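Local coordinates for protein UTP-glucose-1-phosphate uridylyltransferase 2 (PDB 3GUE) that probably catalyses the reversible transfer of a uridylyl group from UTP to glucose 1-phosphate, giving UDP-glucose and diphosphate, at residues 442-450 with 460-470; 9-19 with 29-40. One frame throughout, in Å; residues are numbered along the deposited sequence.

Contact 1. Residues 442-450 with 460-470; sequences VRGLVEFGA and IKNLKEEPLII
V446 overlaps I460 and L468 through CG2, which lies 3.7 Å from I460 CG2 and 4.0 Å from L468 CD2. L468 extends beside V446 in the same sense, whereas I460 passes aslant. On the same face the F448 ring takes I460 CD1 near its CZ (3.9 Å) and I470 CB near its CD1, and L426 of helix 420-427 packs against both V446 and F448. Two short parallel pairings carry these residues, V442-R443 with I460-K461 and V446-F448 with L468-I470; the axes of 446-448 and 468-470 lie 4.6 Å apart at 19°. Parallel pairing with a turn between successive short strands is consistent with the left-handed beta-helix that forms the C-terminal domain of eukaryotic UDP-glucose pyrophosphorylases.

Between the pairings the chain turns a corner around N462. With CG anti to the backbone N (chi1 177°), its amide reaches inward, and ND2 donates to L445 O at 2.7 Å, in the carbonyl plane on a lone pair. The same nitrogen donates to E466 O, while OD1 accepts from K464 N in an Asx turn. L445 O also receives L468 N (3.1 Å) from above its plane. A water bridges L445 N, N462 O and K464 O. On the other face, P467 CB lies 3.4 Å from E447 OE2. The buried amide thus supplements the backbone bonds where the strands are interrupted, which implies a directional polar corner beside one continuous apolar face.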
# COMPACT_ATOMS: atom_id res chain seq x y z
N VAL A 442 -22.98 -0.60 7.11
CA VAL A 442 -23.99 -0.32 6.11
C VAL A 442 -24.24 -1.54 5.25
O VAL A 442 -23.29 -2.17 4.77
CB VAL A 442 -23.59 0.88 5.24
CG1 VAL A 442 -24.60 1.12 4.09
CG2 VAL A 442 -23.42 2.14 6.13
N ARG A 443 -25.52 -1.84 5.08
CA ARG A 443 -25.99 -3.06 4.43
C ARG A 443 -27.16 -2.71 3.53
O ARG A 443 -28.05 -1.95 3.93
CB ARG A 443 -26.46 -4.09 5.48
CG ARG A 443 -25.36 -4.79 6.25
CD ARG A 443 -24.54 -5.68 5.31
NE ARG A 443 -23.44 -6.36 6.00
CZ ARG A 443 -22.25 -5.82 6.22
NH1 ARG A 443 -21.97 -4.58 5.83
NH2 ARG A 443 -21.31 -6.53 6.84
N GLY A 444 -27.17 -3.28 2.32
CA GLY A 444 -28.17 -2.94 1.31
C GLY A 444 -27.86 -1.60 0.64
O GLY A 444 -26.78 -0.99 0.87
N LEU A 445 -28.79 -1.14 -0.20
CA LEU A 445 -28.65 0.18 -0.87
C LEU A 445 -29.01 1.37 0.04
O LEU A 445 -30.12 1.45 0.56
CB LEU A 445 -29.44 0.23 -2.18
CG LEU A 445 -28.90 -0.58 -3.36
CD1 LEU A 445 -30.00 -0.89 -4.36
CD2 LEU A 445 -27.71 0.15 -4.04
N VAL A 446 -28.07 2.30 0.20
CA VAL A 446 -28.16 3.40 1.17
C VAL A 446 -27.48 4.61 0.57
O VAL A 446 -26.45 4.50 -0.10
CB VAL A 446 -27.54 3.01 2.57
CG1 VAL A 446 -27.29 4.21 3.46
CG2 VAL A 446 -28.39 1.97 3.31
N GLU A 447 -28.09 5.77 0.81
CA GLU A 447 -27.63 7.04 0.24
C GLU A 447 -27.68 8.18 1.28
O GLU A 447 -28.77 8.62 1.67
CB GLU A 447 -28.46 7.39 -0.99
CG GLU A 447 -28.24 6.49 -2.23
CD GLU A 447 -29.06 6.91 -3.44
OE1 GLU A 447 -29.50 8.09 -3.52
OE2 GLU A 447 -29.26 6.06 -4.33
N PHE A 448 -26.51 8.62 1.74
CA PHE A 448 -26.39 9.81 2.60
C PHE A 448 -26.72 11.06 1.82
O PHE A 448 -26.35 11.18 0.65
CB PHE A 448 -24.97 9.96 3.17
CG PHE A 448 -24.63 8.95 4.21
CD1 PHE A 448 -25.16 9.04 5.50
CD2 PHE A 448 -23.78 7.89 3.91
CE1 PHE A 448 -24.86 8.08 6.47
CE2 PHE A 448 -23.46 6.91 4.88
CZ PHE A 448 -24.00 7.01 6.16
N GLY A 449 -27.44 11.97 2.47
CA GLY A 449 -27.60 13.33 2.01
C GLY A 449 -26.61 14.20 2.76
O GLY A 449 -25.55 13.71 3.18
N ALA A 450 -26.97 15.46 2.95
CA ALA A 450 -26.05 16.48 3.44
C ALA A 450 -26.05 16.66 4.97
O ALA A 450 -27.07 16.45 5.65
CB ALA A 450 -26.29 17.83 2.71
N ILE A 460 -26.80 0.75 9.63
CA ILE A 460 -27.83 1.11 8.64
C ILE A 460 -28.06 -0.06 7.68
O ILE A 460 -27.22 -0.32 6.82
CB ILE A 460 -27.46 2.41 7.83
CG1 ILE A 460 -27.06 3.57 8.76
CG2 ILE A 460 -28.63 2.85 6.91
CD1 ILE A 460 -26.63 4.89 8.01
N LYS A 461 -29.20 -0.74 7.83
CA LYS A 461 -29.60 -1.88 6.99
C LYS A 461 -30.83 -1.60 6.14
O LYS A 461 -31.92 -1.36 6.68
CB LYS A 461 -29.92 -3.09 7.87
CG LYS A 461 -28.77 -3.99 8.19
CD LYS A 461 -29.32 -5.37 8.59
CE LYS A 461 -28.25 -6.44 8.51
NZ LYS A 461 -28.08 -6.94 7.11
N ASN A 462 -30.68 -1.65 4.83
CA ASN A 462 -31.84 -1.56 3.94
C ASN A 462 -32.15 -2.90 3.26
O ASN A 462 -31.29 -3.51 2.60
CB ASN A 462 -31.68 -0.40 2.95
CG ASN A 462 -32.82 -0.30 1.97
OD1 ASN A 462 -33.99 -0.61 2.29
ND2 ASN A 462 -32.51 0.15 0.75
N LEU A 463 -33.37 -3.36 3.46
CA LEU A 463 -33.85 -4.64 2.94
C LEU A 463 -34.85 -4.40 1.82
O LEU A 463 -35.35 -5.35 1.19
CB LEU A 463 -34.47 -5.47 4.07
CG LEU A 463 -33.47 -6.04 5.07
CD1 LEU A 463 -34.06 -6.03 6.47
CD2 LEU A 463 -33.06 -7.46 4.68
N LYS A 464 -35.16 -3.13 1.58
CA LYS A 464 -36.01 -2.73 0.46
C LYS A 464 -35.15 -2.65 -0.80
O LYS A 464 -33.91 -2.55 -0.73
CB LYS A 464 -36.67 -1.38 0.72
CG LYS A 464 -37.95 -1.43 1.57
CD LYS A 464 -38.82 -0.21 1.30
CE LYS A 464 -40.23 -0.41 1.84
NZ LYS A 464 -40.30 -0.37 3.34
N GLU A 465 -35.81 -2.67 -1.95
CA GLU A 465 -35.09 -2.51 -3.21
C GLU A 465 -34.76 -1.05 -3.47
O GLU A 465 -33.67 -0.74 -3.95
CB GLU A 465 -35.86 -3.13 -4.39
CG GLU A 465 -36.11 -4.64 -4.23
CD GLU A 465 -34.89 -5.49 -4.52
OE1 GLU A 465 -33.90 -4.97 -5.07
OE2 GLU A 465 -34.92 -6.70 -4.20
N GLU A 466 -35.70 -0.15 -3.15
CA GLU A 466 -35.48 1.30 -3.28
C GLU A 466 -34.33 1.77 -2.37
O GLU A 466 -34.26 1.37 -1.20
CB GLU A 466 -36.78 2.10 -3.06
CG GLU A 466 -37.37 2.05 -1.63
CD GLU A 466 -38.76 2.67 -1.54
OE1 GLU A 466 -39.75 1.91 -1.44
OE2 GLU A 466 -38.88 3.92 -1.58
N PRO A 467 -33.39 2.58 -2.90
CA PRO A 467 -32.40 3.10 -1.97
C PRO A 467 -33.00 3.79 -0.74
O PRO A 467 -33.98 4.51 -0.85
CB PRO A 467 -31.62 4.12 -2.82
CG PRO A 467 -31.72 3.58 -4.19
CD PRO A 467 -33.13 3.04 -4.29
N LEU A 468 -32.40 3.51 0.41
CA LEU A 468 -32.68 4.21 1.65
C LEU A 468 -31.93 5.55 1.68
O LEU A 468 -30.69 5.60 1.74
CB LEU A 468 -32.27 3.33 2.84
CG LEU A 468 -32.30 3.83 4.29
CD1 LEU A 468 -33.71 4.30 4.67
CD2 LEU A 468 -31.86 2.71 5.21
N ILE A 469 -32.68 6.65 1.64
CA ILE A 469 -32.05 7.96 1.70
C ILE A 469 -31.97 8.38 3.16
O ILE A 469 -32.96 8.27 3.90
CB ILE A 469 -32.76 9.04 0.84
CG1 ILE A 469 -32.69 8.68 -0.64
CG2 ILE A 469 -32.10 10.41 1.03
CD1 ILE A 469 -33.81 9.22 -1.40
N ILE A 470 -30.79 8.81 3.58
CA ILE A 470 -30.65 9.37 4.91
C ILE A 470 -30.77 10.90 4.80
O ILE A 470 -29.87 11.58 4.29
CB ILE A 470 -29.32 8.91 5.64
CG1 ILE A 470 -29.15 7.37 5.60
CG2 ILE A 470 -29.28 9.46 7.07
CD1 ILE A 470 -30.32 6.55 6.25
O HOH W 1 -31.15 -2.63 -0.42

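Contact 2. Residues 9-19 with 29-40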
# COMPACT_ATOMS: atom_id res chain seq x y z
N SER A 9 9.68 -26.56 -19.36
CA SER A 9 8.29 -26.02 -19.24
C SER A 9 7.90 -25.13 -20.44
O SER A 9 8.55 -24.10 -20.72
CB SER A 9 8.15 -25.28 -17.92
OG SER A 9 6.90 -24.62 -17.80
N GLY A 10 6.85 -25.56 -21.14
CA GLY A 10 6.28 -24.82 -22.28
C GLY A 10 5.61 -23.53 -21.80
O GLY A 10 5.69 -22.50 -22.49
N ALA A 11 4.98 -23.60 -20.62
CA ALA A 11 4.32 -22.43 -19.97
C ALA A 11 5.31 -21.31 -19.61
O ALA A 11 4.98 -20.13 -19.73
CB ALA A 11 3.56 -22.86 -18.72
N ALA A 12 6.49 -21.70 -19.16
CA ALA A 12 7.56 -20.76 -18.77
C ALA A 12 8.18 -20.10 -19.99
O ALA A 12 8.40 -18.89 -20.03
CB ALA A 12 8.61 -21.47 -17.93
N LEU A 13 8.42 -20.91 -21.02
CA LEU A 13 8.93 -20.40 -22.30
C LEU A 13 7.95 -19.40 -22.95
O LEU A 13 8.35 -18.34 -23.47
CB LEU A 13 9.28 -21.59 -23.23
CG LEU A 13 10.09 -21.24 -24.47
CD1 LEU A 13 11.37 -20.61 -23.98
CD2 LEU A 13 10.33 -22.53 -25.32
N ALA A 14 6.66 -19.75 -22.91
CA ALA A 14 5.61 -18.82 -23.33
C ALA A 14 5.62 -17.49 -22.55
O ALA A 14 5.49 -16.42 -23.17
CB ALA A 14 4.21 -19.50 -23.26
N CYS A 15 5.79 -17.55 -21.22
CA CYS A 15 5.90 -16.33 -20.38
C CYS A 15 7.16 -15.58 -20.77
O CYS A 15 7.15 -14.36 -20.86
CB CYS A 15 5.92 -16.62 -18.86
SG CYS A 15 4.44 -17.44 -18.19
N LEU A 16 8.23 -16.33 -21.02
CA LEU A 16 9.55 -15.75 -21.30
C LEU A 16 9.48 -14.91 -22.55
O LEU A 16 9.91 -13.75 -22.55
CB LEU A 16 10.62 -16.84 -21.44
CG LEU A 16 12.07 -16.44 -21.73
CD1 LEU A 16 12.96 -17.58 -21.34
CD2 LEU A 16 12.29 -16.09 -23.22
N GLU A 17 8.91 -15.51 -23.61
CA GLU A 17 8.86 -14.90 -24.92
C GLU A 17 7.94 -13.71 -24.93
O GLU A 17 8.28 -12.70 -25.53
CB GLU A 17 8.46 -15.94 -26.00
CG GLU A 17 9.59 -16.89 -26.39
CD GLU A 17 9.19 -18.00 -27.38
OE1 GLU A 17 7.99 -18.22 -27.66
OE2 GLU A 17 10.12 -18.68 -27.87
N LYS A 18 6.79 -13.82 -24.26
CA LYS A 18 5.85 -12.71 -24.15
C LYS A 18 6.45 -11.53 -23.37
O LYS A 18 6.18 -10.37 -23.71
CB LYS A 18 4.56 -13.18 -23.45
CG LYS A 18 3.45 -12.13 -23.36
CD LYS A 18 2.15 -12.70 -22.80
CE LYS A 18 0.93 -11.84 -23.20
NZ LYS A 18 -0.31 -12.58 -22.80
N MET A 19 7.24 -11.82 -22.33
CA MET A 19 7.91 -10.76 -21.55
C MET A 19 9.00 -10.05 -22.36
O MET A 19 9.06 -8.81 -22.41
CB MET A 19 8.48 -11.30 -20.23
CG MET A 19 7.39 -11.69 -19.22
SD MET A 19 7.93 -12.58 -17.77
CE MET A 19 8.35 -11.25 -16.67
N ILE A 29 12.43 -11.03 -15.56
CA ILE A 29 12.00 -12.27 -16.25
C ILE A 29 12.55 -13.48 -15.48
O ILE A 29 11.80 -14.37 -15.12
CB ILE A 29 12.41 -12.28 -17.75
CG1 ILE A 29 11.69 -11.15 -18.52
CG2 ILE A 29 12.11 -13.68 -18.38
CD1 ILE A 29 12.26 -10.83 -19.87
N HIS A 30 13.84 -13.46 -15.20
CA HIS A 30 14.52 -14.52 -14.43
C HIS A 30 13.89 -14.80 -13.04
O HIS A 30 13.62 -15.95 -12.70
CB HIS A 30 16.03 -14.20 -14.36
CG HIS A 30 16.81 -15.08 -13.42
ND1 HIS A 30 17.81 -14.59 -12.62
CD2 HIS A 30 16.74 -16.40 -13.17
CE1 HIS A 30 18.33 -15.57 -11.90
NE2 HIS A 30 17.69 -16.68 -12.22
N ILE A 31 13.68 -13.75 -12.24
CA ILE A 31 13.01 -13.86 -10.94
C ILE A 31 11.57 -14.41 -11.11
O ILE A 31 11.16 -15.30 -10.36
CB ILE A 31 13.01 -12.49 -10.19
CG1 ILE A 31 14.45 -11.95 -10.03
CG2 ILE A 31 12.27 -12.57 -8.84
CD1 ILE A 31 14.55 -10.60 -9.24
N PHE A 32 10.83 -13.89 -12.08
CA PHE A 32 9.48 -14.40 -12.37
C PHE A 32 9.46 -15.90 -12.71
O PHE A 32 8.57 -16.62 -12.25
CB PHE A 32 8.80 -13.57 -13.49
CG PHE A 32 7.42 -14.10 -13.89
CD1 PHE A 32 6.28 -13.71 -13.19
CD2 PHE A 32 7.28 -15.00 -14.95
CE1 PHE A 32 5.02 -14.22 -13.54
CE2 PHE A 32 6.04 -15.51 -15.30
CZ PHE A 32 4.91 -15.12 -14.61
N LEU A 33 10.41 -16.37 -13.51
CA LEU A 33 10.40 -17.76 -13.97
C LEU A 33 10.83 -18.71 -12.85
O LEU A 33 10.40 -19.86 -12.83
CB LEU A 33 11.21 -17.97 -15.26
CG LEU A 33 10.65 -17.30 -16.51
CD1 LEU A 33 11.57 -17.44 -17.70
CD2 LEU A 33 9.30 -17.89 -16.82
N ILE A 34 11.64 -18.19 -11.92
CA ILE A 34 11.92 -18.86 -10.64
C ILE A 34 10.61 -19.12 -9.91
O ILE A 34 10.32 -20.27 -9.56
CB ILE A 34 12.89 -18.02 -9.75
CG1 ILE A 34 14.32 -18.19 -10.27
CG2 ILE A 34 12.81 -18.44 -8.28
CD1 ILE A 34 15.26 -17.06 -9.89
N GLN A 35 9.84 -18.06 -9.68
CA GLN A 35 8.54 -18.13 -9.01
C GLN A 35 7.52 -19.02 -9.74
O GLN A 35 6.76 -19.75 -9.10
CB GLN A 35 7.94 -16.74 -8.83
CG GLN A 35 8.82 -15.71 -8.12
CD GLN A 35 8.21 -14.34 -8.15
OE1 GLN A 35 7.57 -13.95 -9.13
NE2 GLN A 35 8.39 -13.59 -7.07
N HIS A 36 7.50 -18.90 -11.08
CA HIS A 36 6.72 -19.74 -12.01
C HIS A 36 6.96 -21.24 -11.87
O HIS A 36 5.99 -22.04 -11.81
CB HIS A 36 7.03 -19.34 -13.46
CG HIS A 36 6.00 -19.80 -14.45
ND1 HIS A 36 5.86 -21.11 -14.83
CD2 HIS A 36 5.06 -19.10 -15.13
CE1 HIS A 36 4.88 -21.20 -15.72
NE2 HIS A 36 4.38 -20.00 -15.92
N ALA A 37 8.25 -21.62 -11.90
CA ALA A 37 8.67 -22.96 -11.48
C ALA A 37 7.98 -23.39 -10.18
O ALA A 37 7.38 -24.45 -10.16
CB ALA A 37 10.17 -23.06 -11.33
N LEU A 38 8.02 -22.54 -9.13
CA LEU A 38 7.48 -22.90 -7.81
C LEU A 38 5.99 -23.15 -7.84
O LEU A 38 5.52 -24.18 -7.37
CB LEU A 38 7.80 -21.85 -6.73
CG LEU A 38 9.25 -21.64 -6.30
CD1 LEU A 38 9.30 -20.71 -5.12
CD2 LEU A 38 9.99 -22.96 -6.02
N VAL A 39 5.26 -22.18 -8.41
CA VAL A 39 3.81 -22.19 -8.48
C VAL A 39 3.29 -23.32 -9.37
O VAL A 39 2.26 -23.95 -9.05
CB VAL A 39 3.29 -20.77 -8.90
CG1 VAL A 39 1.80 -20.78 -9.29
CG2 VAL A 39 3.55 -19.79 -7.79
N ARG A 40 4.02 -23.63 -10.45
CA ARG A 40 3.67 -24.76 -11.33
C ARG A 40 3.60 -26.09 -10.58
O ARG A 40 2.77 -26.93 -10.91
CB ARG A 40 4.58 -24.84 -12.57
CG ARG A 40 5.57 -26.02 -12.64
CD ARG A 40 6.16 -26.10 -14.07
NE ARG A 40 6.63 -24.77 -14.44
CZ ARG A 40 7.90 -24.42 -14.57
NH1 ARG A 40 8.84 -25.33 -14.45
NH2 ARG A 40 8.22 -23.14 -14.87
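M19 and I29 run antiparallel along each other's flanks, M19 CB reaching I29 CG1 at 3.6 Å. The M19 chain bends at its last torsion (chi3 88°), which brings CE against I29 and the CB-CG end of F32 and leaves SD 3.8 Å from F32 CD2, an oblique Met-aromatic contact. One turn earlier C15 presses CB on F32 CE2 (3.7 Å) while its SG lies at the edge of that ring and obliquely beside H36. L33 spreads its two methyls: CD2 meets A12 CB at 3.8 Å, and CD1 meets L16 CD1 at 3.9 Å, the L16 and L33 side chains crossing at about a right angle.

The pair is an antiparallel helical hairpin, its axes 10.3 Å apart at closest and 154° between directions, placed at the N-terminal end of the modelled chain. The H36 ring lies against A11, A12 and C15: A12 CA sits over one face, 4.3 Å from the centroid, and A11 CB meets the edge.

H36 itself is positioned through both ring nitrogens. R40 NH2 donates to ND1 (3.1 Å), and NE2 bonds F173 O. S9 OG sits over one face of the R40 guanidinium, toward its rim, and A37 CA over the opposite one; that same OG accepts from A12 N in an ST motif. Further out, I168 of strand 165-169 touches both C15 and F32, and F32 borders a pocket holding a bound dimercaptobutanediol, probably from the crystallisation liquor.

In the fold
From the N terminus, helix 10-21 leads through a short connection into helix 26-40, and contact 2 closes that hairpin before the chain reaches its first strands. The hairpin lies against strands 165-169 and 344-349 of the four-stranded antiparallel sheet. Hundreds of residues later, contact 1 closes a loop of similar size near the C terminus, joining neighbouring parallel strands of what is probably the C-terminal beta-helix, with strand 480-483 on its further side. The contacts follow in series, neither nesting nor crossing. Their centres are 48 Å apart and their nearest atoms about 32 Å, so each ties together a separate region.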